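Hypothetical protein (Bacteroides fragilis, PDB 4JX0) is a probably exported protein of unknown function that binds magnesium and joins an E-set-like N-terminal domain to a probable F5/F8 type C (discoidin-like) domain. Local coordinates at residues Ile53-Asn65 with Lys127-Leu139. Numbering follows the deposited sequence.
Sequences INDLVNTTLVGKN and KLTLKDVEKLNNL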
ATOM      1  N   ILE A  53       2.622   3.111  -7.226  1.00 33.60           N
ATOM      2  CA  ILE A  53       3.620   4.159  -7.025  1.00 33.59           C
ATOM      3  C   ILE A  53       4.337   4.471  -8.331  1.00 36.63           C
ATOM      4  O   ILE A  53       4.609   3.569  -9.122  1.00 36.73           O
ATOM      5  CB  ILE A  53       4.641   3.854  -5.897  1.00 36.63           C
ATOM      6  CG1 ILE A  53       5.416   2.525  -6.123  1.00 36.95           C
ATOM      7  CG2 ILE A  53       3.983   3.899  -4.527  1.00 37.10           C
ATOM      8  CD1 ILE A  53       6.912   2.743  -6.391  1.00 48.12           C
ATOM      9  N   ASN A  54       4.639   5.764  -8.540  1.00 32.16           N
ATOM     10  CA  ASN A  54       5.347   6.258  -9.711  1.00 31.88           C
ATOM     11  C   ASN A  54       6.657   6.883  -9.258  1.00 35.16           C
ATOM     12  O   ASN A  54       6.692   7.592  -8.255  1.00 32.95           O
ATOM     13  CB  ASN A  54       4.495   7.261 -10.475  1.00 29.97           C
ATOM     14  CG  ASN A  54       5.014   7.571 -11.861  1.00 42.39           C
ATOM     15  OD1 ASN A  54       5.907   8.399 -12.040  1.00 35.09           O
ATOM     16  ND2 ASN A  54       4.503   6.885 -12.874  1.00 35.07           N
ATOM     17  N   ASP A  55       7.734   6.612 -10.001  1.00 33.20           N
ATOM     18  CA  ASP A  55       9.068   7.112  -9.696  1.00 32.94           C
ATOM     19  C   ASP A  55       9.498   8.156 -10.727  1.00 37.49           C
ATOM     20  O   ASP A  55      10.689   8.315 -10.967  1.00 37.86           O
ATOM     21  CB  ASP A  55      10.048   5.932  -9.675  1.00 34.45           C
ATOM     22  CG  ASP A  55      10.160   5.123 -10.964  1.00 46.53           C
ATOM     23  OD1 ASP A  55       9.411   5.419 -11.919  1.00 47.50           O
ATOM     24  OD2 ASP A  55      10.964   4.159 -10.996  1.00 50.91           O
ATOM     25  N   LEU A  56       8.514   8.851 -11.343  1.00 33.75           N
ATOM     26  CA  LEU A  56       8.700   9.829 -12.411  1.00 34.37           C
ATOM     27  C   LEU A  56       9.187   9.164 -13.725  1.00 39.04           C
ATOM     28  O   LEU A  56       9.568   9.877 -14.653  1.00 39.94           O
ATOM     29  CB  LEU A  56       9.641  10.970 -11.990  1.00 34.36           C
ATOM     30  CG  LEU A  56       9.352  11.600 -10.629  1.00 37.82           C
ATOM     31  CD1 LEU A  56      10.291  12.736 -10.366  1.00 37.66           C
ATOM     32  CD2 LEU A  56       7.917  12.083 -10.531  1.00 40.85           C
ATOM     33  N   VAL A  57       9.102   7.821 -13.827  1.00 34.79           N
ATOM     34  CA  VAL A  57       9.492   7.068 -15.023  1.00 35.24           C
ATOM     35  C   VAL A  57       8.405   6.023 -15.321  1.00 39.81           C
ATOM     36  O   VAL A  57       7.825   6.056 -16.401  1.00 40.14           O
ATOM     37  CB  VAL A  57      10.895   6.404 -14.895  1.00 38.41           C
ATOM     38  CG1 VAL A  57      11.362   5.848 -16.236  1.00 38.50           C
ATOM     39  CG2 VAL A  57      11.926   7.382 -14.342  1.00 38.49           C
ATOM     40  N   ASN A  58       8.147   5.097 -14.374  1.00 35.93           N
ATOM     41  CA  ASN A  58       7.148   4.040 -14.520  1.00 35.31           C
ATOM     42  C   ASN A  58       6.288   3.866 -13.270  1.00 38.35           C
ATOM     43  O   ASN A  58       6.789   3.986 -12.147  1.00 36.65           O
ATOM     44  CB  ASN A  58       7.830   2.702 -14.806  1.00 35.86           C
ATOM     45  CG  ASN A  58       8.594   2.658 -16.096  1.00 56.99           C
ATOM     46  OD1 ASN A  58       8.014   2.695 -17.185  1.00 53.78           O
ATOM     47  ND2 ASN A  58       9.908   2.546 -16.015  1.00 46.83           N
ATOM     48  N   THR A  59       5.013   3.487 -13.479  1.00 34.78           N
ATOM     49  CA  THR A  59       4.075   3.169 -12.411  1.00 33.67           C
ATOM     50  C   THR A  59       4.238   1.689 -12.075  1.00 39.17           C
ATOM     51  O   THR A  59       4.416   0.862 -12.970  1.00 37.84           O
ATOM     52  CB  THR A  59       2.645   3.531 -12.820  1.00 35.37           C
ATOM     53  OG1 THR A  59       2.590   4.944 -12.973  1.00 34.73           O
ATOM     54  CG2 THR A  59       1.588   3.078 -11.801  1.00 27.39           C
ATOM     55  N   THR A  60       4.193   1.365 -10.781  1.00 38.64           N
ATOM     56  CA  THR A  60       4.312  -0.007 -10.286  1.00 39.78           C
ATOM     57  C   THR A  60       3.229  -0.251  -9.269  1.00 45.79           C
ATOM     58  O   THR A  60       3.000   0.609  -8.422  1.00 46.01           O
ATOM     59  CB  THR A  60       5.696  -0.242  -9.650  1.00 51.36           C
ATOM     60  OG1 THR A  60       6.721   0.208 -10.536  1.00 54.94           O
ATOM     61  CG2 THR A  60       5.936  -1.708  -9.303  1.00 50.44           C
ATOM     62  N   LEU A  61       2.596  -1.422  -9.305  1.00 43.09           N
ATOM     63  CA  LEU A  61       1.585  -1.753  -8.309  1.00 42.88           C
ATOM     64  C   LEU A  61       2.240  -2.160  -7.005  1.00 47.12           C
ATOM     65  O   LEU A  61       3.215  -2.908  -7.009  1.00 46.30           O
ATOM     66  CB  LEU A  61       0.674  -2.884  -8.796  1.00 42.91           C
ATOM     67  CG  LEU A  61      -0.394  -2.425  -9.766  1.00 47.93           C
ATOM     68  CD1 LEU A  61      -0.702  -3.493 -10.773  1.00 48.73           C
ATOM     69  CD2 LEU A  61      -1.642  -2.000  -9.034  1.00 49.36           C
ATOM     70  N   VAL A  62       1.699  -1.670  -5.890  1.00 44.82           N
ATOM     71  CA  VAL A  62       2.140  -2.053  -4.555  1.00 44.78           C
ATOM     72  C   VAL A  62       1.376  -3.320  -4.229  1.00 53.20           C
ATOM     73  O   VAL A  62       0.186  -3.247  -3.925  1.00 54.54           O
ATOM     74  CB  VAL A  62       1.872  -0.932  -3.524  1.00 47.58           C
ATOM     75  CG1 VAL A  62       2.283  -1.368  -2.124  1.00 47.02           C
ATOM     76  CG2 VAL A  62       2.565   0.361  -3.925  1.00 47.62           C
ATOM     77  N   GLY A  63       2.008  -4.468  -4.381  1.00 50.99           N
ATOM     78  CA  GLY A  63       1.335  -5.736  -4.138  1.00 51.49           C
ATOM     79  C   GLY A  63       0.924  -6.451  -5.402  1.00 56.50           C
ATOM     80  O   GLY A  63       1.427  -6.157  -6.494  1.00 56.35           O
ATOM     81  N   LYS A  64       0.025  -7.431  -5.234  1.00 53.61           N
ATOM     82  CA  LYS A  64      -0.397  -8.324  -6.311  1.00 53.48           C
ATOM     83  C   LYS A  64      -1.167  -7.558  -7.383  1.00 55.81           C
ATOM     84  O   LYS A  64      -1.889  -6.600  -7.081  1.00 55.67           O
ATOM     85  CB  LYS A  64      -1.228  -9.520  -5.764  1.00 56.39           C
ATOM     86  CG  LYS A  64      -0.968 -10.864  -6.472  1.00 75.97           C
ATOM     87  CD  LYS A  64      -0.890 -12.069  -5.507  1.00 87.61           C
ATOM     88  CE  LYS A  64      -2.202 -12.386  -4.817  1.00 97.45           C
ATOM     89  NZ  LYS A  64      -2.141 -13.655  -4.032  1.00101.66           N
ATOM     90  N   ASN A  65      -0.959  -7.975  -8.641  1.00 50.77           N
ATOM     91  CA  ASN A  65      -1.607  -7.405  -9.819  1.00 50.24           C
ATOM     92  C   ASN A  65      -2.877  -8.199 -10.202  1.00 54.40           C
ATOM     93  O   ASN A  65      -3.493  -7.892 -11.220  1.00 54.20           O
ATOM     94  CB  ASN A  65      -0.628  -7.371 -10.996  1.00 49.24           C
ATOM     95  CG  ASN A  65      -0.190  -8.738 -11.469  1.00 69.54           C
ATOM     96  OD1 ASN A  65      -0.009  -9.664 -10.666  1.00 65.17           O
ATOM     97  ND2 ASN A  65       0.036  -8.892 -12.767  1.00 60.74           N
ATOM     98  N   LYS A 127     -11.128 -14.069 -11.755  1.00 39.84           N
ATOM     99  CA  LYS A 127      -9.924 -13.251 -11.586  1.00 39.80           C
ATOM    100  C   LYS A 127      -9.899 -12.033 -12.503  1.00 45.22           C
ATOM    101  O   LYS A 127     -10.306 -12.119 -13.658  1.00 44.96           O
ATOM    102  CB  LYS A 127      -8.680 -14.118 -11.870  1.00 41.69           C
ATOM    103  CG  LYS A 127      -7.521 -13.876 -10.919  1.00 49.13           C
ATOM    104  CD  LYS A 127      -6.228 -14.552 -11.390  1.00 56.13           C
ATOM    105  CE  LYS A 127      -6.227 -16.062 -11.258  1.00 63.86           C
ATOM    106  NZ  LYS A 127      -5.000 -16.667 -11.835  1.00 71.07           N
ATOM    107  N   LEU A 128      -9.377 -10.912 -11.981  1.00 42.18           N
ATOM    108  CA  LEU A 128      -9.146  -9.669 -12.711  1.00 41.79           C
ATOM    109  C   LEU A 128      -7.680  -9.389 -12.580  1.00 45.14           C
ATOM    110  O   LEU A 128      -7.210  -9.195 -11.463  1.00 43.80           O
ATOM    111  CB  LEU A 128      -9.989  -8.519 -12.144  1.00 41.68           C
ATOM    112  CG  LEU A 128      -9.612  -7.087 -12.567  1.00 46.76           C
ATOM    113  CD1 LEU A 128      -9.456  -6.947 -14.084  1.00 47.40           C
ATOM    114  CD2 LEU A 128     -10.628  -6.102 -12.063  1.00 49.90           C
ATOM    115  N   THR A 129      -6.951  -9.409 -13.694  1.00 43.02           N
ATOM    116  CA  THR A 129      -5.515  -9.168 -13.690  1.00 43.52           C
ATOM    117  C   THR A 129      -5.223  -7.833 -14.374  1.00 47.19           C
ATOM    118  O   THR A 129      -5.682  -7.601 -15.495  1.00 46.38           O
ATOM    119  CB  THR A 129      -4.789 -10.339 -14.354  1.00 55.02           C
ATOM    120  OG1 THR A 129      -5.226 -11.557 -13.741  1.00 57.61           O
ATOM    121  CG2 THR A 129      -3.272 -10.216 -14.264  1.00 52.31           C
ATOM    122  N   LEU A 130      -4.450  -6.967 -13.687  1.00 43.93           N
ATOM    123  CA  LEU A 130      -4.041  -5.648 -14.178  1.00 44.17           C
ATOM    124  C   LEU A 130      -2.674  -5.774 -14.847  1.00 48.27           C
ATOM    125  O   LEU A 130      -1.714  -6.148 -14.177  1.00 48.60           O
ATOM    126  CB  LEU A 130      -3.985  -4.634 -13.020  1.00 44.04           C
ATOM    127  CG  LEU A 130      -5.319  -4.028 -12.589  1.00 49.02           C
ATOM    128  CD1 LEU A 130      -6.340  -5.093 -12.257  1.00 49.32           C
ATOM    129  CD2 LEU A 130      -5.126  -3.128 -11.398  1.00 51.35           C
ATOM    130  N   LYS A 131      -2.574  -5.486 -16.150  1.00 44.27           N
ATOM    131  CA  LYS A 131      -1.311  -5.617 -16.884  1.00 44.29           C
ATOM    132  C   LYS A 131      -0.837  -4.282 -17.479  1.00 48.11           C
ATOM    133  O   LYS A 131      -1.639  -3.376 -17.686  1.00 47.76           O
ATOM    134  CB  LYS A 131      -1.451  -6.668 -18.008  1.00 47.02           C
ATOM    135  CG  LYS A 131      -2.534  -6.381 -19.055  1.00 54.55           C
ATOM    136  CD  LYS A 131      -2.364  -7.256 -20.289  1.00 61.64           C
ATOM    137  CE  LYS A 131      -3.313  -6.876 -21.396  1.00 71.52           C
ATOM    138  NZ  LYS A 131      -3.118  -7.723 -22.598  1.00 82.09           N
ATOM    139  N   ASP A 132       0.473  -4.192 -17.773  1.00 44.88           N
ATOM    140  CA  ASP A 132       1.141  -3.054 -18.425  1.00 45.11           C
ATOM    141  C   ASP A 132       0.701  -1.673 -17.891  1.00 46.89           C
ATOM    142  O   ASP A 132       0.331  -0.787 -18.661  1.00 46.76           O
ATOM    143  CB  ASP A 132       0.912  -3.120 -19.952  1.00 47.92           C
ATOM    144  CG  ASP A 132       1.410  -4.406 -20.584  1.00 58.79           C
ATOM    145  OD1 ASP A 132       2.554  -4.812 -20.280  1.00 59.40           O
ATOM    146  OD2 ASP A 132       0.658  -4.999 -21.398  1.00 64.86           O
ATOM    147  N   VAL A 133       0.755  -1.501 -16.573  1.00 41.43           N
ATOM    148  CA  VAL A 133       0.372  -0.242 -15.928  1.00 40.15           C
ATOM    149  C   VAL A 133       1.495   0.796 -15.998  1.00 43.46           C
ATOM    150  O   VAL A 133       1.227   1.953 -15.717  1.00 43.01           O
ATOM    151  CB  VAL A 133      -0.090  -0.441 -14.456  1.00 42.64           C
ATOM    152  CG1 VAL A 133      -1.276  -1.396 -14.384  1.00 41.89           C
ATOM    153  CG2 VAL A 133       1.043  -0.908 -13.538  1.00 41.97           C
ATOM    154  N   GLU A 134       2.734   0.390 -16.344  1.00 39.76           N
ATOM    155  CA  GLU A 134       3.945   1.235 -16.399  1.00 39.30           C
ATOM    156  C   GLU A 134       3.714   2.709 -16.805  1.00 42.80           C
ATOM    157  O   GLU A 134       4.119   3.586 -16.051  1.00 42.03           O
ATOM    158  CB  GLU A 134       5.000   0.640 -17.339  1.00 41.07           C
ATOM    159  CG  GLU A 134       5.506  -0.747 -16.954  1.00 47.27           C
ATOM    160  CD  GLU A 134       4.981  -1.918 -17.773  1.00 69.25           C
ATOM    161  OE1 GLU A 134       4.111  -1.704 -18.651  1.00 60.40           O
ATOM    162  OE2 GLU A 134       5.439  -3.059 -17.529  1.00 62.25           O
ATOM    163  N   LYS A 135       3.061   2.988 -17.946  1.00 40.05           N
ATOM    164  CA  LYS A 135       2.849   4.375 -18.413  1.00 40.08           C
ATOM    165  C   LYS A 135       1.507   5.023 -17.927  1.00 43.62           C
ATOM    166  O   LYS A 135       1.215   6.157 -18.326  1.00 42.62           O
ATOM    167  CB  LYS A 135       2.935   4.425 -19.942  1.00 42.54           C
ATOM    168  CG  LYS A 135       4.301   3.998 -20.492  1.00 50.61           C
ATOM    169  CD  LYS A 135       5.428   5.019 -20.224  1.00 54.43           C
ATOM    170  CE  LYS A 135       6.445   4.581 -19.196  1.00 50.08           C
ATOM    171  NZ  LYS A 135       7.630   5.486 -19.157  1.00 49.32           N
ATOM    172  N   LEU A 136       0.739   4.357 -17.026  1.00 40.35           N
ATOM    173  CA  LEU A 136      -0.475   4.933 -16.442  1.00 40.08           C
ATOM    174  C   LEU A 136      -0.012   5.820 -15.286  1.00 43.64           C
ATOM    175  O   LEU A 136       0.179   5.323 -14.177  1.00 41.37           O
ATOM    176  CB  LEU A 136      -1.449   3.828 -15.970  1.00 39.16           C
ATOM    177  CG  LEU A 136      -1.956   2.840 -17.025  1.00 43.08           C
ATOM    178  CD1 LEU A 136      -2.871   1.811 -16.403  1.00 42.14           C
ATOM    179  CD2 LEU A 136      -2.690   3.552 -18.136  1.00 44.98           C
ATOM    180  N   ASN A 137       0.252   7.113 -15.565  1.00 42.03           N
ATOM    181  CA  ASN A 137       0.839   8.040 -14.582  1.00 42.40           C
ATOM    182  C   ASN A 137      -0.093   9.195 -14.143  1.00 47.62           C
ATOM    183  O   ASN A 137       0.403  10.251 -13.713  1.00 47.26           O
ATOM    184  CB  ASN A 137       2.141   8.618 -15.158  1.00 42.50           C
ATOM    185  CG  ASN A 137       1.966   9.543 -16.338  1.00 62.43           C
ATOM    186  OD1 ASN A 137       0.938   9.540 -17.013  1.00 57.53           O
ATOM    187  ND2 ASN A 137       2.978  10.349 -16.615  1.00 55.92           N
ATOM    188  N   ASN A 138      -1.420   8.979 -14.178  1.00 44.05           N
ATOM    189  CA  ASN A 138      -2.354  10.018 -13.742  1.00 44.04           C
ATOM    190  C   ASN A 138      -2.396  10.032 -12.213  1.00 46.23           C
ATOM    191  O   ASN A 138      -2.776   9.025 -11.623  1.00 44.51           O
ATOM    192  CB  ASN A 138      -3.722   9.770 -14.338  1.00 45.41           C
ATOM    193  CG  ASN A 138      -4.636  10.935 -14.152  1.00 65.34           C
ATOM    194  OD1 ASN A 138      -5.506  10.926 -13.279  1.00 61.74           O
ATOM    195  ND2 ASN A 138      -4.413  11.990 -14.919  1.00 54.49           N
ATOM    196  N   LEU A 139      -1.967  11.140 -11.572  1.00 44.03           N
ATOM    197  CA  LEU A 139      -1.884  11.227 -10.100  1.00 44.32           C
ATOM    198  C   LEU A 139      -3.244  11.165  -9.402  1.00 47.91           C
ATOM    199  O   LEU A 139      -3.316  10.643  -8.282  1.00 46.66           O
ATOM    200  CB  LEU A 139      -1.157  12.496  -9.655  1.00 45.45           C
ATOM    201  CG  LEU A 139       0.308  12.614 -10.075  1.00 51.59           C
ATOM    202  CD1 LEU A 139       0.845  14.003  -9.768  1.00 52.87           C
ATOM    203  CD2 LEU A 139       1.174  11.572  -9.381  1.00 53.69           C
TER
HETATM  204  O   HOH W   1       5.088   6.797 -16.223  1.00 34.86           O
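Thr59 and Asn65 tie the backbone of 53-65 to 127-139 at two separate points: Thr59 N donates to Glu134 O at 2.7 Å. The second link runs from Leu130 N to Asn65 O (2.8 Å). Beside the first bond, Thr59 OG1 gives its proton to Leu136 O (2.7 Å), coming from above that carbonyl plane rather than along a lone pair. With OG1 anti to its carbonyl carbon (chi1 -65°), the hydroxyl lies next to the backbone N, and both groups reach the turn. Thr59 OG1 also accepts from Asn54 ND2 (2.7 Å), which has it in its amide plane, while Asn54 OD1 closes an Asx turn on Leu56 N; both bonds fix the amide's rotation. In this BT_3987-like N-terminal domain, the contact sets edge strand 59-61, antiparallel to 47-54, and the run to Asn65 against the end of strand 123-130 and its type I turn, Val133-Leu136. Strands 59-61 and 123-130 stand several places apart in one mixed sheet, consistent with the sandwich-like E-set fold. Between the two backbone links, apolar side chains meet: Leu61 CD1 lies 4.1 Å from Leu130 CB and 4.2 Å from Val133 CG2, and Leu61 crosses both side chains at about a right angle. In the loop before Thr59, Val57 O receives Lys135 NZ (2.8 Å), whose chain is bent at chi2 and chi3, and a water donates to the same carbonyl.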